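Local coordinates for beta-lactamase inhibitory protein BLIP-I (Streptomyces exfoliatus, PDB 3GMV), which inhibits beta-lactamases, probably by binding directly to the enzyme as a small secreted protein inhibitor, at residues E19-E22 against G26-A29; F43-S46 against A50-G53; K124-A129 against P135-F140. All coordinates share one frame; numbering follows the deposited sequence.

Contact 1 (E19-E22 against G26-A29)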
ATOM      1  N   GLU A  19     -13.317 -12.009  -9.270  1.00  6.27           N
ATOM      2  CA  GLU A  19     -13.996 -10.882  -8.632  1.00  6.04           C
ATOM      3  C   GLU A  19     -13.113  -9.637  -8.675  1.00  5.95           C
ATOM      4  O   GLU A  19     -13.569  -8.524  -8.958  1.00  5.45           O
ATOM      5  CB  GLU A  19     -14.386 -11.218  -7.177  1.00  6.45           C
ATOM      6  CG  GLU A  19     -15.701 -12.011  -7.179  1.00  7.41           C
ATOM      7  CD  GLU A  19     -16.022 -12.644  -5.838  1.00  8.50           C
ATOM      8  OE1 GLU A  19     -15.126 -12.793  -4.989  1.00 10.08           O
ATOM      9  OE2 GLU A  19     -17.205 -12.960  -5.628  1.00 10.48           O
ATOM     10  N   VAL A  20     -11.846  -9.819  -8.346  1.00  5.59           N
ATOM     11  CA  VAL A  20     -10.927  -8.706  -8.357  1.00  6.33           C
ATOM     12  C   VAL A  20     -10.695  -8.159  -9.767  1.00  6.91           C
ATOM     13  O   VAL A  20     -10.671  -6.946  -9.965  1.00  7.17           O
ATOM     14  CB  VAL A  20      -9.572  -9.129  -7.711  1.00  6.75           C
ATOM     15  CG1 VAL A  20      -8.575  -7.985  -7.865  1.00  8.70           C
ATOM     16  CG2 VAL A  20      -9.801  -9.451  -6.223  1.00  7.79           C
ATOM     17  N   TRP A  21     -10.504  -9.057 -10.741  1.00  7.57           N
ATOM     18  CA  TRP A  21     -10.345  -8.666 -12.150  1.00  8.27           C
ATOM     19  C   TRP A  21     -11.551  -7.819 -12.615  1.00  9.40           C
ATOM     20  O   TRP A  21     -11.367  -6.784 -13.280  1.00  9.58           O
ATOM     21  CB  TRP A  21     -10.204  -9.937 -13.002  1.00  9.37           C
ATOM     22  CG  TRP A  21      -9.901  -9.724 -14.476  1.00  8.74           C
ATOM     23  CD1 TRP A  21     -10.782  -9.789 -15.496  1.00 11.92           C
ATOM     24  CD2 TRP A  21      -8.617  -9.497 -15.056  1.00  9.75           C
ATOM     25  NE1 TRP A  21     -10.138  -9.599 -16.696  1.00 11.25           N
ATOM     26  CE2 TRP A  21      -8.801  -9.414 -16.447  1.00 10.04           C
ATOM     27  CE3 TRP A  21      -7.324  -9.351 -14.528  1.00  8.14           C
ATOM     28  CZ2 TRP A  21      -7.747  -9.174 -17.328  1.00 11.13           C
ATOM     29  CZ3 TRP A  21      -6.290  -9.122 -15.378  1.00  9.12           C
ATOM     30  CH2 TRP A  21      -6.500  -9.019 -16.784  1.00 10.06           C
ATOM     31  N   GLU A  22     -12.761  -8.235 -12.245  1.00  8.96           N
ATOM     32  CA  GLU A  22     -13.970  -7.525 -12.646  1.00 10.27           C
ATOM     33  C   GLU A  22     -13.989  -6.123 -12.019  1.00  9.34           C
ATOM     34  O   GLU A  22     -14.211  -5.116 -12.709  1.00  9.82           O
ATOM     35  CB  GLU A  22     -15.230  -8.329 -12.274  1.00 10.86           C
ATOM     36  CG  GLU A  22     -16.543  -7.504 -12.401  1.00 14.36           C
ATOM     37  CD  GLU A  22     -16.983  -7.275 -13.834  1.00 22.03           C
ATOM     38  OE1 GLU A  22     -16.531  -8.006 -14.730  1.00 24.49           O
ATOM     39  OE2 GLU A  22     -17.818  -6.372 -14.080  1.00 25.89           O
ATOM     40  N   GLY A  26     -10.988  -5.169 -15.579  1.00 13.29           N
ATOM     41  CA  GLY A  26     -10.785  -6.215 -16.586  1.00 13.60           C
ATOM     42  C   GLY A  26      -9.651  -5.895 -17.534  1.00 14.24           C
ATOM     43  O   GLY A  26      -8.734  -5.180 -17.177  1.00 12.87           O
ATOM     44  N   GLU A  27      -9.757  -6.402 -18.757  1.00 15.13           N
ATOM     45  CA  GLU A  27      -8.679  -6.340 -19.741  1.00 17.15           C
ATOM     46  C   GLU A  27      -8.257  -4.918 -20.031  1.00 16.25           C
ATOM     47  O   GLU A  27      -7.082  -4.630 -20.155  1.00 16.78           O
ATOM     48  CB  GLU A  27      -9.141  -6.995 -21.055  1.00 18.08           C
ATOM     49  CG  GLU A  27      -9.740  -8.376 -20.887  1.00 21.48           C
ATOM     50  CD  GLU A  27      -8.686  -9.492 -20.925  1.00 26.23           C
ATOM     51  OE1 GLU A  27      -7.482  -9.183 -21.137  1.00 28.76           O
ATOM     52  OE2 GLU A  27      -9.079 -10.668 -20.740  1.00 26.46           O
ATOM     53  N   ALA A  28      -9.221  -4.011 -20.158  1.00 16.84           N
ATOM     54  CA  ALA A  28      -8.871  -2.632 -20.506  1.00 17.05           C
ATOM     55  C   ALA A  28      -8.043  -1.943 -19.436  1.00 16.44           C
ATOM     56  O   ALA A  28      -7.285  -1.023 -19.745  1.00 15.86           O
ATOM     57  CB  ALA A  28     -10.134  -1.807 -20.831  1.00 17.44           C
ATOM     58  N   ALA A  29      -8.179  -2.367 -18.176  1.00 14.23           N
ATOM     59  CA  ALA A  29      -7.499  -1.666 -17.072  1.00 13.76           C
ATOM     60  C   ALA A  29      -6.367  -2.443 -16.378  1.00 12.62           C
ATOM     61  O   ALA A  29      -5.506  -1.872 -15.719  1.00 13.00           O
ATOM     62  CB  ALA A  29      -8.539  -1.217 -16.019  1.00 14.42           C
TER
HETATM   63  O   HOH W   1     -10.990 -11.064 -19.172  1.00 24.42           O
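The indole of Trp21 lies against Gly26, and here the packing is tight: Gly26 CA sits over one face of the five-membered ring, 3.7 Å from its centroid, in a CH-pi contact displaced toward the nitrogen, with Trp21 NE1 3.4 Å from Gly26 CA. CG of Trp21 is anti to the backbone N (chi1 -175°), a torsion that carries the ring forward from its helix to Gly26. The backbone joins the same two residues, Gly26 N donating to Trp21 O at 2.8 Å with a bent N-H...O angle of 141°. Helix 17-24 is followed at once by the short, weakly bonded helix about 26-29, on the helical side of the alpha/beta sandwich of BLIP-I. Gly26 takes a positive phi between them. The Trp21 side chain also touches Thr32 and Ile40 of strand 40-43. Toward solvent the contact is looser. The chain of Glu27 bends at chi2 and brings its carboxylate to the benzo edge, Glu27 CD 3.7 Å from Trp21 CZ2, the two planes 81° apart. A water completes this outer side, accepting from Trp21 NE1 at 3.0 Å and donating to Glu27 OE2.

Contact 2 (F43-S46 against A50-G53)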
ATOM      1  N   PHE A  43      -3.333  -0.235 -13.646  1.00 16.41           N
ATOM      2  CA  PHE A  43      -2.799   1.138 -13.630  1.00 17.28           C
ATOM      3  C   PHE A  43      -3.938   2.127 -13.833  1.00 17.09           C
ATOM      4  O   PHE A  43      -4.847   1.859 -14.594  1.00 17.35           O
ATOM      5  CB  PHE A  43      -1.754   1.318 -14.738  1.00 18.06           C
ATOM      6  CG  PHE A  43      -0.414   0.693 -14.437  1.00 20.18           C
ATOM      7  CD1 PHE A  43       0.531   1.365 -13.679  1.00 23.29           C
ATOM      8  CD2 PHE A  43      -0.093  -0.575 -14.930  1.00 24.94           C
ATOM      9  CE1 PHE A  43       1.773   0.797 -13.406  1.00 25.07           C
ATOM     10  CE2 PHE A  43       1.145  -1.149 -14.660  1.00 24.91           C
ATOM     11  CZ  PHE A  43       2.079  -0.463 -13.894  1.00 26.48           C
ATOM     12  N   THR A  44      -3.907   3.278 -13.159  1.00 16.29           N
ATOM     13  CA  THR A  44      -4.968   4.250 -13.327  1.00 16.24           C
ATOM     14  C   THR A  44      -4.664   5.175 -14.523  1.00 16.95           C
ATOM     15  O   THR A  44      -5.557   5.841 -15.007  1.00 17.93           O
ATOM     16  CB  THR A  44      -5.147   5.160 -12.089  1.00 15.26           C
ATOM     17  OG1 THR A  44      -3.961   5.952 -11.916  1.00 16.30           O
ATOM     18  CG2 THR A  44      -5.400   4.302 -10.830  1.00 15.45           C
ATOM     19  N   GLU A  45      -3.403   5.224 -14.938  1.00 17.71           N
ATOM     20  CA  GLU A  45      -2.977   6.099 -16.051  1.00 19.08           C
ATOM     21  C   GLU A  45      -1.966   5.391 -16.916  1.00 19.68           C
ATOM     22  O   GLU A  45      -1.412   4.368 -16.526  1.00 18.25           O
ATOM     23  CB  GLU A  45      -2.333   7.377 -15.493  1.00 19.24           C
ATOM     24  CG  GLU A  45      -3.281   8.183 -14.676  1.00 20.76           C
ATOM     25  CD  GLU A  45      -2.643   9.408 -14.041  1.00 23.60           C
ATOM     26  OE1 GLU A  45      -1.449   9.666 -14.252  1.00 25.94           O
ATOM     27  OE2 GLU A  45      -3.354  10.123 -13.308  1.00 28.30           O
ATOM     28  N   SER A  46      -1.695   5.955 -18.095  1.00 20.28           N
ATOM     29  CA  SER A  46      -0.593   5.497 -18.904  1.00 21.20           C
ATOM     30  C   SER A  46       0.747   6.058 -18.454  1.00 21.30           C
ATOM     31  O   SER A  46       0.838   6.894 -17.558  1.00 20.90           O
ATOM     32  CB  SER A  46      -0.842   5.862 -20.378  1.00 21.34           C
ATOM     33  OG  SER A  46      -2.067   5.319 -20.800  1.00 23.11           O
ATOM     34  N   ALA A  50       2.888   5.732 -13.325  1.00 23.44           N
ATOM     35  CA  ALA A  50       1.426   5.792 -13.172  1.00 21.30           C
ATOM     36  C   ALA A  50       1.039   5.154 -11.847  1.00 19.70           C
ATOM     37  O   ALA A  50       1.704   4.211 -11.420  1.00 18.94           O
ATOM     38  CB  ALA A  50       0.738   5.018 -14.285  1.00 21.85           C
ATOM     39  N   PRO A  51      -0.050   5.633 -11.226  1.00 17.67           N
ATOM     40  CA  PRO A  51      -0.508   4.971 -10.008  1.00 16.60           C
ATOM     41  C   PRO A  51      -1.090   3.593 -10.349  1.00 16.06           C
ATOM     42  O   PRO A  51      -1.639   3.382 -11.439  1.00 13.85           O
ATOM     43  CB  PRO A  51      -1.602   5.902  -9.483  1.00 17.53           C
ATOM     44  CG  PRO A  51      -1.335   7.262 -10.174  1.00 17.48           C
ATOM     45  CD  PRO A  51      -0.807   6.856 -11.525  1.00 17.36           C
ATOM     46  N   TYR A  52      -0.965   2.646  -9.433  1.00 13.97           N
ATOM     47  CA  TYR A  52      -1.407   1.304  -9.757  1.00 12.93           C
ATOM     48  C   TYR A  52      -1.832   0.594  -8.472  1.00 12.48           C
ATOM     49  O   TYR A  52      -1.509   1.044  -7.358  1.00 11.09           O
ATOM     50  CB  TYR A  52      -0.278   0.510 -10.434  1.00 12.40           C
ATOM     51  CG  TYR A  52       0.934   0.273  -9.537  1.00 14.19           C
ATOM     52  CD1 TYR A  52       0.999  -0.846  -8.705  1.00 13.07           C
ATOM     53  CD2 TYR A  52       1.985   1.186  -9.496  1.00 14.49           C
ATOM     54  CE1 TYR A  52       2.101  -1.061  -7.863  1.00 16.84           C
ATOM     55  CE2 TYR A  52       3.098   0.972  -8.684  1.00 17.32           C
ATOM     56  CZ  TYR A  52       3.143  -0.157  -7.860  1.00 18.80           C
ATOM     57  OH  TYR A  52       4.235  -0.368  -7.028  1.00 21.07           O
ATOM     58  N   GLY A  53      -2.570  -0.496  -8.649  1.00 11.72           N
ATOM     59  CA  GLY A  53      -2.819  -1.447  -7.557  1.00 11.31           C
ATOM     60  C   GLY A  53      -2.336  -2.823  -8.013  1.00 11.06           C
ATOM     61  O   GLY A  53      -2.483  -3.193  -9.194  1.00 10.53           O
TER
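Pro51 O receives the N-H of Thr44, Thr44 N to Pro51 O being 2.8 Å with an N-H...O angle of 166°. Phe43 CA adds a CA-H...O contact to the same oxygen, Phe43 CA to Pro51 O at 3.3 Å. The hydroxyl of Thr44, set between its own backbone N and carbonyl carbon (chi1 65°), comes against the proline ring, with Thr44 OG1 3.3 Å from Pro51 CD, the two side chains crossing at about a right angle. The Thr44-Pro51 backbone bond lies at the loop end of the beta hairpin formed by strands 40-43 and 52-57, neighbouring antiparallel strands of the sheet, whose last pairing is the non-hydrogen-bonded pair Phe43-Tyr52. On the face that carries Phe43 and Tyr52 the two side chains run side by side in the same direction. Their rings are oblique, planes 56° apart, and the closer touch is from one ring to the other's methylene, Phe43 CD1 to Tyr52 CB at 3.5 Å. Ala50 CB also touches the Phe43 ring, 3.7 Å from Phe43 CD1, and lies 3.2 Å from Glu45 O. The far end of Tyr52 leads away to the next strand, where its OH is hydrogen-bonded to Glu69 OE1.

Contact 3 (K124-A129 against P135-F140)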
ATOM      1  N   LYS A 124       1.287  -1.194   5.196  1.00 10.04           N
ATOM      2  CA  LYS A 124       2.446  -0.466   4.724  1.00 10.29           C
ATOM      3  C   LYS A 124       2.040   0.986   4.559  1.00 10.42           C
ATOM      4  O   LYS A 124       1.113   1.289   3.794  1.00 10.10           O
ATOM      5  CB  LYS A 124       2.963  -1.024   3.384  1.00 11.05           C
ATOM      6  CG  LYS A 124       3.558  -2.462   3.492  1.00 11.59           C
ATOM      7  CD  LYS A 124       4.313  -2.851   2.226  1.00 15.96           C
ATOM      8  CE  LYS A 124       4.819  -4.299   2.378  1.00 19.90           C
ATOM      9  NZ  LYS A 124       5.503  -4.818   1.143  1.00 23.44           N
ATOM     10  N   TYR A 125       2.733   1.873   5.278  1.00  9.33           N
ATOM     11  CA  TYR A 125       2.515   3.306   5.160  1.00  8.54           C
ATOM     12  C   TYR A 125       3.681   4.035   4.476  1.00  8.63           C
ATOM     13  O   TYR A 125       4.861   3.708   4.663  1.00  8.94           O
ATOM     14  CB  TYR A 125       2.244   3.887   6.550  1.00  8.00           C
ATOM     15  CG  TYR A 125       0.849   3.656   7.062  1.00  8.99           C
ATOM     16  CD1 TYR A 125      -0.185   4.492   6.670  1.00  9.72           C
ATOM     17  CD2 TYR A 125       0.559   2.595   7.937  1.00  9.21           C
ATOM     18  CE1 TYR A 125      -1.479   4.300   7.157  1.00 11.69           C
ATOM     19  CE2 TYR A 125      -0.743   2.397   8.432  1.00 12.39           C
ATOM     20  CZ  TYR A 125      -1.747   3.259   8.016  1.00 14.51           C
ATOM     21  OH  TYR A 125      -3.035   3.128   8.457  1.00 15.78           O
ATOM     22  N   TYR A 126       3.334   5.019   3.660  1.00  8.20           N
ATOM     23  CA  TYR A 126       4.308   5.838   2.974  1.00  7.92           C
ATOM     24  C   TYR A 126       4.022   7.279   3.355  1.00  8.25           C
ATOM     25  O   TYR A 126       2.900   7.777   3.198  1.00  8.30           O
ATOM     26  CB  TYR A 126       4.108   5.638   1.483  1.00  8.86           C
ATOM     27  CG  TYR A 126       4.813   6.648   0.589  1.00  9.30           C
ATOM     28  CD1 TYR A 126       6.187   6.625   0.408  1.00 12.30           C
ATOM     29  CD2 TYR A 126       4.081   7.637  -0.075  1.00 11.12           C
ATOM     30  CE1 TYR A 126       6.819   7.562  -0.457  1.00 13.61           C
ATOM     31  CE2 TYR A 126       4.701   8.553  -0.916  1.00 12.77           C
ATOM     32  CZ  TYR A 126       6.050   8.511  -1.099  1.00 15.99           C
ATOM     33  OH  TYR A 126       6.619   9.461  -1.930  1.00 17.90           O
ATOM     34  N   CYS A 127       5.018   7.942   3.913  1.00  8.96           N
ATOM     35  CA  CYS A 127       4.811   9.290   4.402  1.00  9.12           C
ATOM     36  C   CYS A 127       5.652  10.290   3.605  1.00  8.81           C
ATOM     37  O   CYS A 127       6.884  10.326   3.747  1.00  8.67           O
ATOM     38  CB  CYS A 127       5.199   9.345   5.886  1.00  8.60           C
ATOM     39  SG  CYS A 127       4.333   8.171   6.894  1.00 10.45           S
ATOM     40  N   ALA A 128       5.005  11.122   2.791  1.00  9.49           N
ATOM     41  CA  ALA A 128       5.758  12.063   1.931  1.00 10.09           C
ATOM     42  C   ALA A 128       6.045  13.339   2.714  1.00  9.96           C
ATOM     43  O   ALA A 128       5.185  13.822   3.432  1.00  9.07           O
ATOM     44  CB  ALA A 128       4.927  12.414   0.704  1.00 10.60           C
ATOM     45  N   ALA A 129       7.254  13.883   2.562  1.00 10.05           N
ATOM     46  CA  ALA A 129       7.618  15.125   3.213  1.00 10.79           C
ATOM     47  C   ALA A 129       7.133  16.348   2.421  1.00 11.68           C
ATOM     48  O   ALA A 129       7.136  17.469   2.950  1.00 12.56           O
ATOM     49  CB  ALA A 129       9.150  15.200   3.415  1.00 10.45           C
ATOM     50  N   PRO A 135       9.134  12.899  -3.711  1.00 16.52           N
ATOM     51  CA  PRO A 135       9.557  13.712  -2.579  1.00 15.53           C
ATOM     52  C   PRO A 135      10.415  12.905  -1.587  1.00 14.81           C
ATOM     53  O   PRO A 135      10.434  11.670  -1.656  1.00 15.30           O
ATOM     54  CB  PRO A 135       8.239  14.096  -1.922  1.00 15.83           C
ATOM     55  CG  PRO A 135       7.311  12.912  -2.208  1.00 16.04           C
ATOM     56  CD  PRO A 135       7.768  12.358  -3.558  1.00 16.47           C
ATOM     57  N   PRO A 136      11.131  13.592  -0.681  1.00 13.18           N
ATOM     58  CA  PRO A 136      11.728  12.895   0.459  1.00 12.43           C
ATOM     59  C   PRO A 136      10.602  12.155   1.192  1.00 11.73           C
ATOM     60  O   PRO A 136       9.473  12.608   1.163  1.00 11.00           O
ATOM     61  CB  PRO A 136      12.268  14.040   1.326  1.00 12.56           C
ATOM     62  CG  PRO A 136      12.459  15.226   0.335  1.00 13.07           C
ATOM     63  CD  PRO A 136      11.267  15.060  -0.584  1.00 12.79           C
ATOM     64  N   SER A 137      10.883  11.012   1.808  1.00 11.49           N
ATOM     65  CA  SER A 137       9.790  10.253   2.408  1.00  9.94           C
ATOM     66  C   SER A 137      10.289   9.346   3.507  1.00  9.53           C
ATOM     67  O   SER A 137      11.485   9.127   3.667  1.00  9.24           O
ATOM     68  CB  SER A 137       9.064   9.403   1.355  1.00  9.92           C
ATOM     69  OG  SER A 137       9.915   8.373   0.862  1.00 11.50           O
ATOM     70  N   ALA A 138       9.337   8.848   4.276  1.00  8.24           N
ATOM     71  CA  ALA A 138       9.603   7.716   5.162  1.00  8.85           C
ATOM     72  C   ALA A 138       8.569   6.626   4.903  1.00  8.40           C
ATOM     73  O   ALA A 138       7.439   6.910   4.466  1.00 10.17           O
ATOM     74  CB  ALA A 138       9.586   8.170   6.627  1.00  8.26           C
ATOM     75  N   SER A 139       8.962   5.379   5.160  1.00  7.84           N
ATOM     76  CA  SER A 139       8.077   4.226   5.056  1.00  8.45           C
ATOM     77  C   SER A 139       8.038   3.550   6.422  1.00  7.79           C
ATOM     78  O   SER A 139       9.078   3.387   7.079  1.00  7.57           O
ATOM     79  CB  SER A 139       8.633   3.216   4.051  1.00  9.23           C
ATOM     80  OG  SER A 139       8.616   3.803   2.746  1.00 12.84           O
ATOM     81  N   PHE A 140       6.859   3.077   6.797  1.00  7.86           N
ATOM     82  CA  PHE A 140       6.676   2.405   8.067  1.00  9.12           C
ATOM     83  C   PHE A 140       5.768   1.229   7.816  1.00  9.28           C
ATOM     84  O   PHE A 140       4.700   1.397   7.233  1.00 10.68           O
ATOM     85  CB  PHE A 140       5.983   3.349   9.066  1.00  8.54           C
ATOM     86  CG  PHE A 140       6.795   4.559   9.415  1.00  7.09           C
ATOM     87  CD1 PHE A 140       7.930   4.440  10.215  1.00  6.12           C
ATOM     88  CD2 PHE A 140       6.400   5.826   8.994  1.00  8.16           C
ATOM     89  CE1 PHE A 140       8.681   5.591  10.532  1.00  7.01           C
ATOM     90  CE2 PHE A 140       7.126   6.968   9.342  1.00  9.41           C
ATOM     91  CZ  PHE A 140       8.271   6.846  10.090  1.00  6.88           C
TER
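Tyr126 and Ser137 pack across a beta hairpin, strands 122-128 and 137-143 of the antiparallel sheet, whose segments run at 164° to each other. From CB the tyrosine turns anti to its own N (chi1 166°), which lays the ring along the hairpin toward the connecting loop. CD1 comes beside the Ser137 side chain, with CB and OG about equally distant; next along, CE1 makes the tightest approach, Tyr126 CE1 to Ser137 CB at 3.4 Å, and CZ still lies near that methylene. At the tip, Tyr126 OH reaches the ring of Pro135, 3.5 Å from Pro135 CD. Two residues on and on the same face of the sheet, Ala128 CB meets Pro135 CG. Along the backbones, the hydrogen-bonded pairs Tyr125-Phe140 and Cys127-Ala138 each exchange two bonds, the shortest running from Cys127 N to Ala138 O at 2.7 Å. Ala129 N adds one more to Pro136 O at 2.9 Å, carrying the pairing past the end of the strands, where the methyl of Ala129 rests beside Pro136 CB. The opposite face holds Tyr125, Cys127, Ala138 and Phe140. There the ring of Tyr125 leads away from 135-140, its side chain touching Leu142, to an edge-to-face contact with Trp97 of helix 93-99, consistent with this face being turned to the helical layer of the sandwich; Phe140 touches Val100 and Leu147. Cys127, bonded through its sulfur to Cys105, ties the hairpin to the adjacent strand 105-111. That sulfur also makes a sulfur-aromatic contact, lying in the plane of the Phe140 ring at its edge, with Cys127 SG 3.8 Å from Phe140 CD2.

Overall arrangement
Contacts 1 and 2 are surface contacts on the same side of the chain's centre, their own centres 13 Å apart, whereas contact 3 is partly buried. Contact 1 joins two successive helices; contacts 2 and 3 each connect neighbouring antiparallel strands of one sheet, with about 9 Å between their nearest atoms. Strand 40-43 links the first two, since Phe43 belongs to contact 2 and Trp21 of contact 1 packs on that strand. The chemistry follows position: an indole over a glycine with a bridging water outside, a hairpin end with one strong backbone bond and oblique aromatic packing, and regular strand pairing flanked by a disulfide. Contacts 1 and 3 lie on opposite sides of the centre, about 17 Å apart at their nearest atoms.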